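YjbQ family protein (Sulfolobus solfataricus, PDB 1VPH) is of unknown function but belongs to the YjbQ (UPF0047) family, assembles as a trimer and holds a bound potassium ion. Local coordinates at residues I53-A56 / A61-A64; I128-L133 / R140-E145; I20-A25 / V31-Q36; Q39-S44 / F113-G118; T77-F82 / T105-E110. All blocks are in the same frame, centred on the assembly; numbering follows the deposited sequence.

In the fold
Two antiparallel sheets face each other in this chain, and interactions 1, 2 and 3 all lie between them: 53-56, 140-145 and 20-25 belong to the larger sheet, 61-64, 128-133 and strand 29-32 to the smaller. Interactions 1 and 2 are centred about 4 Å apart, interactions 2 and 3 about 7 Å, which makes one continuous, mainly apolar interior. Interaction 4, which shares helix 34-44 with interaction 3, lays that helix on the larger sheet. Interaction 5 pairs two helices, about 27 Å from interaction 4 between centres, next to other subunits. Along the chain, interactions 1 and 5 are nested in the loop that interaction 4 closes; interaction 3 precedes it and interaction 2 follows.

Interaction 1 (I53-A56 / A61-A64); sequences IFVA and AIVA
Strands 53-55 and 61-64 run roughly antiparallel, their axes 149° apart and 6.6 Å at closest approach, with Val55 set against Ala61, yet what joins them is side chains and not backbone pairing. Ile62 is the residue in the middle. Its CG1 lies beside its own backbone N and the chain bends again at chi2 (-65°), which turns CD1 toward Val55; there CD1 meets Val55 CG1 at 3.6 Å. The other branch, CG2, is met by Ile53 CG2 at 3.9 Å, the two isoleucines crossing at about a right angle. Ile62 is thus held by methyls of Ile53 and Val55, the two residues of strand 53-55 that point inward, while Phe54 between them sets off away from 61-64, and its ring meets Phe113 of the second subunit. Val55 CG2 adds a looser touch on Ala61 CA at 4.1 Å. The backbones are bonded to other partners: Phe54 to Thr143 in the larger sheet, Ala61 to Val131 in the smaller, Val55 to Ala109 and Ile62 to Gly108. Two successive strands that belong to different sheets and face each other through their side chains make a beta arch, here bridging the two layers of a beta sandwich.

Interaction 2 (I128-L133 / R140-E145); sequences IFLVEL and RHITVE. With PO4 (phosphate ion), chain L.
Arg140 takes hold of the Glu132 carboxylate side-on, with two nitrogens on two oxygens. NH2 reaches Glu132 OE2 at 2.6 Å on a nearly straight bond (177°), entering at the syn lone pair, and NE reaches Glu132 OE1 at 3.0 Å from the syn side but well out of the carboxylate plane. The two flat groups are nearly coplanar, 27° apart. Each oxygen has a second donor or hydroxyl partner: OE1 is bonded to Thr24 OG1 and OE2 to the backbone N of Asp134. The salt bridge ties together facing strands of the two sheets of a beta sandwich, and beside it, nearer the strands, Leu130 CD2 packs on Arg140 CB at 3.8 Å while Leu130 CB touches Ile142 CD1 at 4.2 Å. The rest of the guanidinium is also used. NH2 has a further bond to Thr59 OG1, and NH1 donates to O4 of a phosphate ion at 2.9 Å. An alanine in place of Arg140 is likely to leave the buried Glu132 carboxylate without its countercharge and the phosphate with one donor fewer. That anion, probably picked up from the crystallisation liquor, is also bound by His57 ND1, Ser58 OG, Thr59 OG1 and Arg137 NH2.

Interaction 3 (I20-A25 / V31-Q36); sequences IYVSTA and VDITDQ
Ile20 and Val22, on an outer strand of the larger sheet, face Val31, Ile33 and Gln36 across a beta arch: strand 14-24 leaves one layer of the sandwich and strand 29-32 enters the other. The first shell is made by aliphatic carbons. Ile20 stretches its CG1 branch out with CD1 extended (chi2 170°), and CD1 comes to rest against the CB of Gln36 at 3.5 Å and its CG at the same distance. Val22 and Val31 reach toward each other tip to tip, CG1 to CG1 at 4.1 Å, and Val22 CG2 makes a looser touch on Ile33 CG2 at 4.4 Å. Only the aliphatic root of Gln36 takes part; its polar end turns to Gln39, OE1 bonding to Gln39 NE2. One shell further out is the turn that starts helix 34-44. Ile33 sits at the N-cap, and the residue before it, Asp32, forms an Asx turn at the start of the helix, which probably helps to set where Gln36 meets Ile20. Asp32 OD2 is itself held by His67 ND1 and Asn127 ND2. Asp32 OD1 accepts twice from Thr34, from its hydroxyl OG1 at 2.7 Å and from its backbone N at 2.9 Å.

Interaction 4 (Q39-S44 / F113-G118); sequences QIVEKS and FPVREG
Val41 and Val115 both carry CG1 opposite their own backbone nitrogen, at chi1 178° and 173°, and these two methyls are the ones that meet. The side chains point straight at each other, tip to tip, with Val41 CG1 3.8 Å from Val115 CG1 and 4.1 Å from Val115 CG2, so the one methyl of the helix faces both branches of the strand residue. The contact is small, and its third member is backbone: Val41 CG1 also approaches the carbonyl O of Gly118 at 4.2 Å. Gly118 comes there through a tight two-residue turn, in which it and Glu117 both have positive phi, close to the values of a type I' turn, and which folds strand 110-116 back into strand 119-120. On the helix side, Ser44 OG donates to the carbonyl O of Val41 at 2.6 Å, meeting it at an angle of 140° at oxygen and somewhat out of the carbonyl plane; the same OG is bonded to the backbone N of Ile46. Neighbouring strands fill in around the valine pair, Cys51 touching both valines and Ile146 touching Val41. Farther along the hairpin, Arg116 turns to another chain, bridging to Asp19 of the third subunit. The arrangement is that of an alpha helix packed on one face of an antiparallel sheet, near a beta hairpin with a type I' turn.

Interaction 5 (T77-F82 / T105-E110); sequences TKIKEF and TFLGAE
Phe82 drives the edge of its ring into the face of Phe106, a T-shaped pair that makes the tight part of this helix-helix contact between helices 69-83 and 98-107. The ring centroids are 4.8 Å apart and the planes stand at 82°. Phe82 has its CG swung opposite the backbone N (chi1 176°), which carries the ring over to the other helix and brings CZ 3.4 Å above the Phe106 plane, over its centre; the neighbouring CE2 lies 3.7 Å from Phe106 CG. Both rings are buried, and other copies of the protein help to bury them. Phe82 also makes an edge-to-face pair with Phe82 of the third subunit and a cation-pi contact with Lys78 of the second, while Phe106 packs on Leu107 of the second subunit. Exchanging Phe106 for an alanine would probably leave the Phe82 edge without the flat face that receives it and open a gap at this junction of three subunits. Beside the rings the contact is thinner: Ile79 and Leu107 meet by single methyls, CD1 to CD1 at 3.7 Å. Away from the rings Glu81 is exposed and has no contact with 105-110; its OE1 bridges to Arg87 NH1 of the third subunit. Lys78 NZ, buried at the subunit interface, bridges to Glu84 OE2 of the third subunit and bonds to Phe82 O of that subunit; the approach of Lys78 NZ to Glu81 OE1 within the helix, 3.8 Å, is long.

Interaction 1 (I53-A56 / A61-A64)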
# COMPACT_ATOMS: atom_id res chain seq x y z
N ILE C 53 -5.48 -3.02 -8.54
CA ILE C 53 -6.75 -2.32 -8.49
C ILE C 53 -6.46 -0.91 -8.00
O ILE C 53 -5.98 -0.73 -6.87
CB ILE C 53 -7.69 -3.01 -7.46
CG1 ILE C 53 -7.86 -4.49 -7.79
CG2 ILE C 53 -9.02 -2.29 -7.37
CD1 ILE C 53 -7.15 -5.42 -6.85
N PHE C 54 -6.73 0.08 -8.85
CA PHE C 54 -6.16 1.44 -8.74
C PHE C 54 -7.23 2.49 -9.03
O PHE C 54 -7.98 2.35 -9.99
CB PHE C 54 -4.97 1.58 -9.68
CG PHE C 54 -4.37 2.96 -9.75
CD1 PHE C 54 -3.34 3.37 -8.88
CD2 PHE C 54 -4.82 3.89 -10.68
CE1 PHE C 54 -2.83 4.66 -8.96
CE2 PHE C 54 -4.29 5.19 -10.73
CZ PHE C 54 -3.29 5.55 -9.89
N VAL C 55 -7.30 3.51 -8.17
CA VAL C 55 -8.15 4.69 -8.45
C VAL C 55 -7.27 5.89 -8.74
O VAL C 55 -6.35 6.26 -8.00
CB VAL C 55 -9.14 5.03 -7.34
CG1 VAL C 55 -10.06 3.89 -7.11
CG2 VAL C 55 -8.45 5.33 -6.09
N ALA C 56 -7.59 6.53 -9.83
CA ALA C 56 -6.91 7.76 -10.24
C ALA C 56 -7.60 8.99 -9.64
O ALA C 56 -8.03 9.89 -10.38
CB ALA C 56 -6.90 7.87 -11.75
N ALA C 61 -10.08 5.88 -2.24
CA ALA C 61 -9.03 4.91 -2.02
C ALA C 61 -9.53 3.51 -2.33
O ALA C 61 -10.71 3.30 -2.58
CB ALA C 61 -8.50 4.98 -0.56
N ILE C 62 -8.60 2.54 -2.28
CA ILE C 62 -8.93 1.10 -2.46
C ILE C 62 -8.44 0.39 -1.25
O ILE C 62 -7.28 0.60 -0.87
CB ILE C 62 -8.26 0.51 -3.70
CG1 ILE C 62 -8.82 1.16 -5.01
CG2 ILE C 62 -8.44 -1.00 -3.76
CD1 ILE C 62 -10.36 0.85 -5.28
N VAL C 63 -9.31 -0.39 -0.57
CA VAL C 63 -8.90 -1.21 0.57
C VAL C 63 -9.41 -2.62 0.43
O VAL C 63 -10.23 -2.91 -0.42
CB VAL C 63 -9.33 -0.62 1.97
CG1 VAL C 63 -8.71 0.73 2.16
CG2 VAL C 63 -10.85 -0.59 2.13
N ALA C 64 -8.98 -3.51 1.31
CA ALA C 64 -9.54 -4.85 1.32
C ALA C 64 -9.81 -5.31 2.75
O ALA C 64 -8.98 -5.15 3.68
CB ALA C 64 -8.61 -5.79 0.60

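Interaction 2 (I128-L133 / R140-E145)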
# COMPACT_ATOMS: atom_id res chain seq x y z
N ILE C 128 -12.79 -6.57 -1.69
CA ILE C 128 -12.16 -5.37 -2.22
C ILE C 128 -13.17 -4.23 -2.27
O ILE C 128 -14.29 -4.39 -2.81
CB ILE C 128 -11.67 -5.61 -3.62
CG1 ILE C 128 -10.70 -6.80 -3.66
CG2 ILE C 128 -10.98 -4.36 -4.12
CD1 ILE C 128 -10.13 -7.11 -5.00
N PHE C 129 -12.79 -3.08 -1.71
CA PHE C 129 -13.70 -1.92 -1.63
C PHE C 129 -13.12 -0.66 -2.21
O PHE C 129 -11.96 -0.28 -1.97
CB PHE C 129 -14.07 -1.61 -0.19
CG PHE C 129 -14.83 -2.71 0.52
CD1 PHE C 129 -16.22 -2.77 0.46
CD2 PHE C 129 -14.16 -3.60 1.30
CE1 PHE C 129 -16.90 -3.74 1.16
CE2 PHE C 129 -14.82 -4.59 1.98
CZ PHE C 129 -16.17 -4.68 1.91
N LEU C 130 -13.96 0.04 -2.93
CA LEU C 130 -13.75 1.45 -3.21
C LEU C 130 -14.14 2.23 -1.98
O LEU C 130 -15.26 2.03 -1.41
CB LEU C 130 -14.64 1.89 -4.38
CG LEU C 130 -14.56 3.41 -4.50
CD1 LEU C 130 -13.19 3.77 -5.05
CD2 LEU C 130 -15.66 3.97 -5.39
N VAL C 131 -13.23 3.08 -1.52
CA VAL C 131 -13.52 3.93 -0.35
C VAL C 131 -13.80 5.33 -0.89
O VAL C 131 -12.93 5.94 -1.51
CB VAL C 131 -12.33 3.99 0.69
CG1 VAL C 131 -12.81 4.73 1.97
CG2 VAL C 131 -11.77 2.65 1.03
N GLU C 132 -15.04 5.80 -0.72
CA GLU C 132 -15.41 7.15 -1.09
C GLU C 132 -15.34 8.00 0.14
O GLU C 132 -15.89 7.61 1.19
CB GLU C 132 -16.86 7.20 -1.60
CG GLU C 132 -17.39 8.61 -1.74
CD GLU C 132 -16.66 9.35 -2.86
OE1 GLU C 132 -17.10 9.18 -4.00
OE2 GLU C 132 -15.64 10.04 -2.60
N LEU C 133 -14.64 9.12 0.04
CA LEU C 133 -14.52 10.07 1.17
C LEU C 133 -15.03 11.45 0.87
O LEU C 133 -15.09 12.29 1.80
CB LEU C 133 -13.06 10.19 1.68
CG LEU C 133 -12.36 8.93 2.21
CD1 LEU C 133 -11.04 9.25 2.90
CD2 LEU C 133 -13.28 8.14 3.17
N ARG C 140 -16.75 7.52 -10.19
CA ARG C 140 -15.45 7.05 -9.68
C ARG C 140 -14.98 5.95 -10.60
O ARG C 140 -15.75 5.03 -10.89
CB ARG C 140 -15.58 6.51 -8.28
CG ARG C 140 -15.93 7.54 -7.23
CD ARG C 140 -14.94 8.68 -7.26
NE ARG C 140 -14.88 9.38 -5.97
CZ ARG C 140 -14.03 10.37 -5.71
NH1 ARG C 140 -13.19 10.76 -6.64
NH2 ARG C 140 -14.03 10.94 -4.48
N HIS C 141 -13.76 6.11 -11.11
CA HIS C 141 -13.18 5.19 -12.06
C HIS C 141 -12.10 4.37 -11.34
O HIS C 141 -11.13 4.89 -10.80
CB HIS C 141 -12.57 5.94 -13.20
CG HIS C 141 -11.91 5.05 -14.21
ND1 HIS C 141 -10.96 5.52 -15.09
CD2 HIS C 141 -12.02 3.73 -14.45
CE1 HIS C 141 -10.52 4.52 -15.83
NE2 HIS C 141 -11.14 3.42 -15.46
N ILE C 142 -12.29 3.05 -11.35
CA ILE C 142 -11.30 2.11 -10.85
C ILE C 142 -10.68 1.37 -12.05
O ILE C 142 -11.40 0.79 -12.87
CB ILE C 142 -11.95 1.05 -9.95
CG1 ILE C 142 -12.68 1.69 -8.74
CG2 ILE C 142 -10.91 0.07 -9.40
CD1 ILE C 142 -14.08 1.20 -8.53
N THR C 143 -9.36 1.40 -12.15
CA THR C 143 -8.65 0.61 -13.14
C THR C 143 -8.32 -0.72 -12.56
O THR C 143 -7.83 -0.80 -11.42
CB THR C 143 -7.32 1.32 -13.50
OG1 THR C 143 -7.66 2.60 -14.04
CG2 THR C 143 -6.51 0.52 -14.50
N VAL C 144 -8.53 -1.77 -13.35
CA VAL C 144 -8.14 -3.10 -12.95
C VAL C 144 -7.15 -3.56 -13.99
O VAL C 144 -7.48 -3.66 -15.13
CB VAL C 144 -9.33 -4.05 -12.88
CG1 VAL C 144 -8.92 -5.46 -12.46
CG2 VAL C 144 -10.44 -3.49 -11.92
N GLU C 145 -5.94 -3.87 -13.55
CA GLU C 145 -4.91 -4.35 -14.47
C GLU C 145 -4.42 -5.72 -14.04
O GLU C 145 -4.03 -5.90 -12.89
CB GLU C 145 -3.79 -3.35 -14.48
CG GLU C 145 -2.73 -3.62 -15.53
CD GLU C 145 -1.54 -2.64 -15.45
OE1 GLU C 145 -1.58 -1.65 -14.67
OE2 GLU C 145 -0.56 -2.84 -16.22
P PO4 L . -10.53 13.42 -7.22
O1 PO4 L . -11.46 14.55 -7.06
O2 PO4 L . -9.08 13.89 -7.26
O3 PO4 L . -10.72 12.75 -8.56
O4 PO4 L . -10.83 12.31 -6.24

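Interaction 3 (I20-A25 / V31-Q36)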
# COMPACT_ATOMS: atom_id res chain seq x y z
N ILE C 20 -13.80 -0.31 -13.86
CA ILE C 20 -15.05 -0.38 -13.09
C ILE C 20 -15.44 1.06 -12.76
O ILE C 20 -14.61 1.84 -12.36
CB ILE C 20 -14.89 -1.27 -11.76
CG1 ILE C 20 -14.40 -2.68 -12.09
CG2 ILE C 20 -16.21 -1.40 -10.94
CD1 ILE C 20 -14.00 -3.53 -10.85
N TYR C 21 -16.71 1.38 -12.97
CA TYR C 21 -17.23 2.69 -12.63
C TYR C 21 -18.19 2.58 -11.51
O TYR C 21 -18.99 1.63 -11.42
CB TYR C 21 -17.94 3.29 -13.78
CG TYR C 21 -16.95 3.35 -14.87
CD1 TYR C 21 -16.04 4.40 -14.93
CD2 TYR C 21 -16.85 2.29 -15.79
CE1 TYR C 21 -15.10 4.42 -15.90
CE2 TYR C 21 -15.91 2.32 -16.77
CZ TYR C 21 -15.05 3.41 -16.84
OH TYR C 21 -14.09 3.45 -17.82
N VAL C 22 -18.12 3.56 -10.62
CA VAL C 22 -19.03 3.57 -9.49
C VAL C 22 -19.55 4.98 -9.30
O VAL C 22 -18.81 5.95 -9.29
CB VAL C 22 -18.39 3.08 -8.10
CG1 VAL C 22 -19.30 3.38 -6.92
CG2 VAL C 22 -18.09 1.60 -8.11
N SER C 23 -20.86 5.07 -9.14
CA SER C 23 -21.50 6.30 -8.71
C SER C 23 -21.73 6.21 -7.20
O SER C 23 -22.25 5.22 -6.69
CB SER C 23 -22.83 6.48 -9.45
OG SER C 23 -23.48 7.63 -9.00
N THR C 24 -21.30 7.22 -6.47
CA THR C 24 -21.41 7.16 -5.02
C THR C 24 -22.51 8.11 -4.53
O THR C 24 -22.69 9.20 -5.05
CB THR C 24 -20.08 7.49 -4.31
OG1 THR C 24 -19.63 8.81 -4.66
CG2 THR C 24 -18.98 6.46 -4.73
N ALA C 25 -23.22 7.65 -3.52
CA ALA C 25 -24.43 8.30 -3.09
C ALA C 25 -24.24 9.15 -1.85
O ALA C 25 -24.97 10.12 -1.65
CB ALA C 25 -25.53 7.24 -2.82
N VAL C 31 -17.84 0.71 -1.22
CA VAL C 31 -18.56 -0.03 -2.27
C VAL C 31 -17.78 -1.28 -2.61
O VAL C 31 -16.62 -1.20 -3.01
CB VAL C 31 -18.76 0.85 -3.51
CG1 VAL C 31 -19.48 0.07 -4.58
CG2 VAL C 31 -19.61 2.10 -3.07
N ASP C 32 -18.42 -2.45 -2.40
CA ASP C 32 -17.77 -3.75 -2.66
C ASP C 32 -17.65 -4.00 -4.16
O ASP C 32 -18.66 -3.97 -4.87
CB ASP C 32 -18.58 -4.90 -2.01
CG ASP C 32 -17.77 -6.16 -1.83
OD1 ASP C 32 -17.02 -6.53 -2.79
OD2 ASP C 32 -17.84 -6.77 -0.71
N ILE C 33 -16.44 -4.20 -4.65
CA ILE C 33 -16.17 -4.42 -6.06
C ILE C 33 -15.52 -5.75 -6.32
O ILE C 33 -15.06 -6.04 -7.43
CB ILE C 33 -15.34 -3.28 -6.67
CG1 ILE C 33 -13.95 -3.19 -6.00
CG2 ILE C 33 -16.10 -2.01 -6.55
CD1 ILE C 33 -12.97 -2.28 -6.76
N THR C 34 -15.51 -6.60 -5.30
CA THR C 34 -14.80 -7.88 -5.36
C THR C 34 -15.21 -8.75 -6.57
O THR C 34 -14.34 -9.22 -7.31
CB THR C 34 -14.97 -8.76 -4.06
OG1 THR C 34 -14.78 -7.97 -2.88
CG2 THR C 34 -13.99 -9.90 -4.09
N ASP C 35 -16.52 -8.92 -6.77
CA ASP C 35 -17.01 -9.80 -7.85
C ASP C 35 -16.66 -9.26 -9.22
O ASP C 35 -16.31 -10.07 -10.08
CB ASP C 35 -18.50 -10.15 -7.69
CG ASP C 35 -18.79 -11.09 -6.48
OD1 ASP C 35 -17.84 -11.67 -5.86
OD2 ASP C 35 -19.99 -11.29 -6.17
N GLN C 36 -16.65 -7.93 -9.40
CA GLN C 36 -16.28 -7.28 -10.65
C GLN C 36 -14.82 -7.46 -10.91
O GLN C 36 -14.44 -7.75 -12.04
CB GLN C 36 -16.65 -5.82 -10.53
CG GLN C 36 -17.02 -5.14 -11.77
CD GLN C 36 -18.30 -5.67 -12.42
OE1 GLN C 36 -18.25 -6.71 -13.08
NE2 GLN C 36 -19.42 -4.91 -12.33

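Interaction 4 (Q39-S44 / F113-G118)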
# COMPACT_ATOMS: atom_id res chain seq x y z
N GLN C 39 -14.36 -11.09 -11.91
CA GLN C 39 -14.76 -11.36 -13.29
C GLN C 39 -13.69 -10.89 -14.33
O GLN C 39 -13.47 -11.57 -15.36
CB GLN C 39 -16.20 -10.91 -13.55
CG GLN C 39 -16.40 -9.47 -13.66
CD GLN C 39 -16.28 -9.01 -15.08
OE1 GLN C 39 -16.07 -9.82 -15.98
NE2 GLN C 39 -16.39 -7.70 -15.28
N ILE C 40 -13.07 -9.75 -14.09
CA ILE C 40 -12.05 -9.21 -14.97
C ILE C 40 -10.79 -10.09 -14.93
O ILE C 40 -10.19 -10.38 -15.96
CB ILE C 40 -11.76 -7.75 -14.58
CG1 ILE C 40 -13.01 -6.87 -14.81
CG2 ILE C 40 -10.54 -7.22 -15.35
CD1 ILE C 40 -12.98 -5.54 -14.04
N VAL C 41 -10.41 -10.54 -13.74
CA VAL C 41 -9.33 -11.54 -13.65
C VAL C 41 -9.65 -12.76 -14.51
O VAL C 41 -8.79 -13.19 -15.30
CB VAL C 41 -9.01 -11.97 -12.22
CG1 VAL C 41 -7.92 -13.05 -12.24
CG2 VAL C 41 -8.60 -10.76 -11.44
N GLU C 42 -10.88 -13.27 -14.41
CA GLU C 42 -11.29 -14.42 -15.23
C GLU C 42 -11.25 -14.10 -16.72
O GLU C 42 -10.71 -14.89 -17.50
CB GLU C 42 -12.63 -15.01 -14.75
CG GLU C 42 -12.40 -15.67 -13.38
CD GLU C 42 -13.64 -16.27 -12.71
OE1 GLU C 42 -14.48 -16.84 -13.42
OE2 GLU C 42 -13.73 -16.18 -11.45
N LYS C 43 -11.74 -12.92 -17.10
CA LYS C 43 -11.79 -12.46 -18.49
C LYS C 43 -10.41 -12.32 -19.11
O LYS C 43 -10.23 -12.54 -20.30
CB LYS C 43 -12.47 -11.08 -18.51
CG LYS C 43 -13.19 -10.70 -19.77
N SER C 44 -9.42 -11.96 -18.30
CA SER C 44 -8.06 -11.71 -18.77
C SER C 44 -7.44 -12.93 -19.42
O SER C 44 -6.53 -12.79 -20.25
CB SER C 44 -7.16 -11.23 -17.59
OG SER C 44 -6.83 -12.32 -16.73
N PHE C 113 -3.04 -7.72 -5.67
CA PHE C 113 -3.36 -9.09 -5.26
C PHE C 113 -2.58 -10.09 -6.15
O PHE C 113 -2.30 -9.80 -7.31
CB PHE C 113 -4.86 -9.40 -5.41
CG PHE C 113 -5.72 -8.84 -4.32
CD1 PHE C 113 -5.96 -7.50 -4.26
CD2 PHE C 113 -6.29 -9.68 -3.37
CE1 PHE C 113 -6.72 -6.97 -3.25
CE2 PHE C 113 -7.07 -9.17 -2.36
CZ PHE C 113 -7.30 -7.81 -2.31
N PRO C 114 -2.26 -11.28 -5.59
CA PRO C 114 -1.73 -12.30 -6.45
C PRO C 114 -2.86 -12.90 -7.28
O PRO C 114 -4.01 -12.88 -6.86
CB PRO C 114 -1.18 -13.38 -5.50
CG PRO C 114 -1.24 -12.78 -4.14
CD PRO C 114 -2.35 -11.77 -4.21
N VAL C 115 -2.49 -13.38 -8.45
CA VAL C 115 -3.35 -14.17 -9.32
C VAL C 115 -2.63 -15.48 -9.54
O VAL C 115 -1.48 -15.49 -9.95
CB VAL C 115 -3.64 -13.44 -10.65
CG1 VAL C 115 -4.41 -14.36 -11.64
CG2 VAL C 115 -4.41 -12.18 -10.39
N ARG C 116 -3.28 -16.60 -9.19
CA ARG C 116 -2.59 -17.88 -9.11
C ARG C 116 -3.50 -18.98 -9.59
O ARG C 116 -4.70 -19.01 -9.28
CB ARG C 116 -2.12 -18.13 -7.69
CG ARG C 116 -1.14 -19.31 -7.57
CD ARG C 116 -0.50 -19.28 -6.25
NE ARG C 116 0.52 -20.30 -6.02
CZ ARG C 116 1.08 -20.51 -4.83
NH1 ARG C 116 0.75 -19.75 -3.80
NH2 ARG C 116 1.99 -21.46 -4.65
N GLU C 117 -2.92 -19.85 -10.42
CA GLU C 117 -3.62 -20.98 -11.04
C GLU C 117 -4.98 -20.50 -11.45
O GLU C 117 -5.95 -21.13 -11.12
CB GLU C 117 -3.68 -22.24 -10.16
CG GLU C 117 -2.30 -22.83 -9.78
CD GLU C 117 -1.15 -22.39 -10.70
OE1 GLU C 117 -0.95 -23.04 -11.76
OE2 GLU C 117 -0.45 -21.41 -10.35
N GLY C 118 -5.02 -19.31 -12.07
CA GLY C 118 -6.26 -18.68 -12.60
C GLY C 118 -7.18 -17.87 -11.67
O GLY C 118 -8.20 -17.28 -12.12

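Interaction 5 (T77-F82 / T105-E110)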
# COMPACT_ATOMS: atom_id res chain seq x y z
N THR C 77 -16.35 5.12 10.19
CA THR C 77 -16.36 5.92 11.41
C THR C 77 -14.93 6.26 11.82
O THR C 77 -14.64 7.42 12.16
CB THR C 77 -17.07 5.19 12.50
OG1 THR C 77 -18.48 5.16 12.18
CG2 THR C 77 -16.87 5.93 13.80
N LYS C 78 -14.05 5.26 11.81
CA LYS C 78 -12.63 5.46 12.11
C LYS C 78 -11.96 6.42 11.09
O LYS C 78 -11.19 7.29 11.46
CB LYS C 78 -11.94 4.10 12.12
CG LYS C 78 -10.44 4.13 12.32
CD LYS C 78 -10.02 4.12 13.77
CE LYS C 78 -10.04 5.42 14.46
NZ LYS C 78 -10.34 5.20 15.97
N ILE C 79 -12.22 6.24 9.80
CA ILE C 79 -11.69 7.14 8.79
C ILE C 79 -12.15 8.59 9.05
O ILE C 79 -11.34 9.55 9.06
CB ILE C 79 -12.09 6.67 7.39
CG1 ILE C 79 -11.41 5.34 7.07
CG2 ILE C 79 -11.68 7.74 6.31
CD1 ILE C 79 -11.86 4.71 5.79
N LYS C 80 -13.44 8.77 9.34
CA LYS C 80 -13.95 10.10 9.66
C LYS C 80 -13.27 10.73 10.87
O LYS C 80 -12.92 11.91 10.84
CB LYS C 80 -15.47 10.02 9.93
CG LYS C 80 -16.21 11.32 9.71
CD LYS C 80 -17.74 11.12 9.83
N GLU C 81 -13.13 9.96 11.94
CA GLU C 81 -12.49 10.45 13.17
C GLU C 81 -11.04 10.84 12.93
O GLU C 81 -10.57 11.87 13.48
CB GLU C 81 -12.63 9.40 14.25
CG GLU C 81 -14.08 9.30 14.71
CD GLU C 81 -14.33 8.21 15.74
OE1 GLU C 81 -13.36 7.47 16.06
OE2 GLU C 81 -15.48 8.13 16.26
N PHE C 82 -10.33 10.02 12.15
CA PHE C 82 -8.95 10.24 11.81
C PHE C 82 -8.70 11.45 10.90
O PHE C 82 -7.72 12.15 11.08
CB PHE C 82 -8.48 9.00 11.09
CG PHE C 82 -7.09 9.08 10.56
CD1 PHE C 82 -6.00 9.03 11.42
CD2 PHE C 82 -6.88 9.11 9.20
CE1 PHE C 82 -4.72 9.04 10.91
CE2 PHE C 82 -5.60 9.16 8.70
CZ PHE C 82 -4.52 9.11 9.57
N THR C 105 -4.68 9.68 1.13
CA THR C 105 -3.21 9.70 1.23
C THR C 105 -2.72 8.53 2.11
O THR C 105 -1.77 7.85 1.77
CB THR C 105 -2.69 11.05 1.78
OG1 THR C 105 -2.95 12.13 0.86
CG2 THR C 105 -1.22 10.99 2.06
N PHE C 106 -3.34 8.36 3.27
CA PHE C 106 -3.00 7.26 4.19
C PHE C 106 -3.40 5.91 3.67
O PHE C 106 -2.64 4.97 3.81
CB PHE C 106 -3.61 7.47 5.56
CG PHE C 106 -2.75 8.32 6.46
CD1 PHE C 106 -2.68 9.69 6.28
CD2 PHE C 106 -1.98 7.72 7.46
CE1 PHE C 106 -1.85 10.47 7.11
CE2 PHE C 106 -1.19 8.48 8.29
CZ PHE C 106 -1.14 9.87 8.10
N LEU C 107 -4.60 5.80 3.08
CA LEU C 107 -5.15 4.48 2.74
C LEU C 107 -4.46 3.94 1.52
O LEU C 107 -4.30 2.74 1.39
CB LEU C 107 -6.62 4.58 2.50
CG LEU C 107 -7.42 4.81 3.81
CD1 LEU C 107 -8.87 5.17 3.58
CD2 LEU C 107 -7.27 3.58 4.71
N GLY C 108 -4.19 4.83 0.59
CA GLY C 108 -3.58 4.47 -0.69
C GLY C 108 -4.62 4.34 -1.82
O GLY C 108 -5.74 3.87 -1.63
N ALA C 109 -4.17 4.67 -3.03
CA ALA C 109 -5.00 4.56 -4.24
C ALA C 109 -5.11 3.16 -4.79
O ALA C 109 -5.92 2.94 -5.72
CB ALA C 109 -4.39 5.40 -5.30
N GLU C 110 -4.26 2.24 -4.32
CA GLU C 110 -4.17 0.90 -4.96
C GLU C 110 -3.99 -0.23 -4.01
O GLU C 110 -3.47 -0.03 -2.90
CB GLU C 110 -3.06 0.84 -5.99
CG GLU C 110 -1.65 0.49 -5.52
CD GLU C 110 -0.82 1.70 -5.05
OE1 GLU C 110 -1.16 2.85 -5.40
OE2 GLU C 110 0.20 1.47 -4.33